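Local coordinates for protein PilM (PDB 3HG9) that is of unknown function but probably takes part in building or operating a conjugative pilus, at residues B[12-15]-B[16-20]. Numbering follows the deposited sequence.
Sequences VDTL and ARSLL
Ser-18 turns its hydroxyl back on the preceding helical turn, where the carbonyl of Thr-14 takes two hydrogen bonds from this one residue. CB of Ser-18 lies 3.6 Å from Leu-15 O, within van der Waals range. From there chi1 of -51° sets OG of Ser-18 beside the residue's own N and opposite its carbonyl carbon, which brings the hydroxyl to 3.0 Å from Thr-14 O. The two donors approach that oxygen differently. Ser-18 N, at 2.9 Å from Thr-14 O, comes nearly in line with C=O (165°). OG instead arrives from above the carbonyl plane, 43° out of it. This i to i-4 return of a serine hydroxyl supplements the alpha-helical ladder, which continues from Leu-19 N to Leu-15 O (2.9 Å). One residue earlier, Arg-17 lays CB 3.2 Å from Asp-13 O before its chain, bent at chi3, carries the guanidinium away. All this belongs to the first turns of helix 12-31. Asp-13, Leu-15 and Ala-16 rest against helix 77-83, Ser-18 touches Phe-51 in a loop, and Leu-19 packs on Ala-121 of the second subunit, a position that in this chain lies on strand 119-123.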
ATOM      1  N   VAL B  12       1.527 -19.509 -11.823  1.00 39.90           N
ATOM      2  CA  VAL B  12       2.330 -18.701 -10.885  1.00 37.71           C
ATOM      3  C   VAL B  12       1.433 -17.763 -10.118  1.00 36.57           C
ATOM      4  O   VAL B  12       1.846 -17.126  -9.148  1.00 35.87           O
ATOM      5  CB  VAL B  12       3.467 -17.898 -11.596  1.00 36.76           C
ATOM      6  CG1 VAL B  12       4.325 -18.842 -12.399  1.00 37.85           C
ATOM      7  CG2 VAL B  12       2.937 -16.751 -12.504  1.00 35.64           C
ATOM      8  N   ASP B  13       0.190 -17.727 -10.579  1.00 35.20           N
ATOM      9  CA  ASP B  13      -0.888 -16.955 -10.012  1.00 35.52           C
ATOM     10  C   ASP B  13      -1.385 -17.617  -8.698  1.00 35.14           C
ATOM     11  O   ASP B  13      -1.852 -16.928  -7.748  1.00 34.95           O
ATOM     12  CB  ASP B  13      -1.953 -16.850 -11.089  1.00 36.53           C
ATOM     13  CG  ASP B  13      -1.319 -16.586 -12.501  1.00 40.32           C
ATOM     14  OD1 ASP B  13      -0.813 -15.439 -12.720  1.00 40.65           O
ATOM     15  OD2 ASP B  13      -1.278 -17.536 -13.360  1.00 42.69           O
ATOM     16  N   THR B  14      -1.261 -18.944  -8.650  1.00 32.75           N
ATOM     17  CA  THR B  14      -1.458 -19.693  -7.440  1.00 31.01           C
ATOM     18  C   THR B  14      -0.284 -19.355  -6.510  1.00 30.89           C
ATOM     19  O   THR B  14      -0.420 -19.024  -5.340  1.00 31.45           O
ATOM     20  CB  THR B  14      -1.382 -21.188  -7.798  1.00 31.63           C
ATOM     21  OG1 THR B  14      -2.652 -21.657  -8.253  1.00 28.14           O
ATOM     22  CG2 THR B  14      -0.915 -22.057  -6.591  1.00 32.54           C
ATOM     23  N   LEU B  15       0.906 -19.419  -7.025  1.00 29.77           N
ATOM     24  CA  LEU B  15       2.013 -19.051  -6.213  1.00 29.23           C
ATOM     25  C   LEU B  15       1.981 -17.596  -5.649  1.00 28.46           C
ATOM     26  O   LEU B  15       2.429 -17.347  -4.507  1.00 28.59           O
ATOM     27  CB  LEU B  15       3.257 -19.281  -7.047  1.00 30.02           C
ATOM     28  CG  LEU B  15       4.514 -19.082  -6.228  1.00 32.86           C
ATOM     29  CD1 LEU B  15       4.523 -20.079  -5.089  1.00 35.22           C
ATOM     30  CD2 LEU B  15       5.806 -19.193  -7.112  1.00 33.79           C
ATOM     31  N   ALA B  16       1.521 -16.638  -6.461  1.00 27.16           N
ATOM     32  CA  ALA B  16       1.447 -15.236  -6.044  1.00 26.23           C
ATOM     33  C   ALA B  16       0.416 -15.077  -4.935  1.00 25.70           C
ATOM     34  O   ALA B  16       0.692 -14.449  -3.922  1.00 25.60           O
ATOM     35  CB  ALA B  16       1.074 -14.346  -7.252  1.00 26.66           C
ATOM     36  N   ARG B  17      -0.759 -15.659  -5.148  1.00 25.92           N
ATOM     37  CA  ARG B  17      -1.770 -15.877  -4.131  1.00 28.66           C
ATOM     38  C   ARG B  17      -1.269 -16.523  -2.776  1.00 29.14           C
ATOM     39  O   ARG B  17      -1.599 -16.011  -1.685  1.00 30.42           O
ATOM     40  CB  ARG B  17      -2.942 -16.673  -4.762  1.00 29.99           C
ATOM     41  CG  ARG B  17      -4.034 -15.760  -5.447  1.00 34.84           C
ATOM     42  CD  ARG B  17      -5.281 -16.571  -5.901  1.00 45.66           C
ATOM     43  NE  ARG B  17      -6.620 -15.963  -5.681  1.00 52.07           N
ATOM     44  CZ  ARG B  17      -7.241 -15.114  -6.516  1.00 57.07           C
ATOM     45  NH1 ARG B  17      -6.666 -14.736  -7.661  1.00 58.89           N
ATOM     46  NH2 ARG B  17      -8.446 -14.610  -6.217  1.00 58.21           N
ATOM     47  N   SER B  18      -0.459 -17.579  -2.835  1.00 27.35           N
ATOM     48  CA  SER B  18       0.150 -18.153  -1.614  1.00 28.17           C
ATOM     49  C   SER B  18       1.089 -17.128  -0.935  1.00 28.62           C
ATOM     50  O   SER B  18       1.000 -16.865   0.276  1.00 28.20           O
ATOM     51  CB  SER B  18       0.950 -19.427  -1.976  1.00 28.78           C
ATOM     52  OG  SER B  18       0.142 -20.335  -2.751  1.00 25.17           O
ATOM     53  N   LEU B  19       1.975 -16.526  -1.719  1.00 27.20           N
ATOM     54  CA  LEU B  19       2.713 -15.427  -1.192  1.00 28.67           C
ATOM     55  C   LEU B  19       1.779 -14.434  -0.431  1.00 29.19           C
ATOM     56  O   LEU B  19       2.014 -14.116   0.748  1.00 28.85           O
ATOM     57  CB  LEU B  19       3.453 -14.730  -2.332  1.00 29.35           C
ATOM     58  CG  LEU B  19       4.427 -13.680  -1.776  1.00 31.42           C
ATOM     59  CD1 LEU B  19       5.687 -13.687  -2.663  1.00 35.59           C
ATOM     60  CD2 LEU B  19       3.853 -12.254  -1.753  1.00 32.76           C
ATOM     61  N   LEU B  20       0.725 -13.948  -1.089  1.00 28.55           N
ATOM     62  CA  LEU B  20      -0.086 -12.857  -0.477  1.00 29.12           C
ATOM     63  C   LEU B  20      -0.676 -13.370   0.815  1.00 30.75           C
ATOM     64  O   LEU B  20      -0.721 -12.675   1.880  1.00 32.77           O
ATOM     65  CB  LEU B  20      -1.200 -12.401  -1.418  1.00 26.59           C
ATOM     66  CG  LEU B  20      -0.439 -11.675  -2.466  1.00 25.01           C
ATOM     67  CD1 LEU B  20      -1.320 -11.099  -3.540  1.00 31.55           C
ATOM     68  CD2 LEU B  20       0.467 -10.599  -1.771  1.00 23.13           C
TER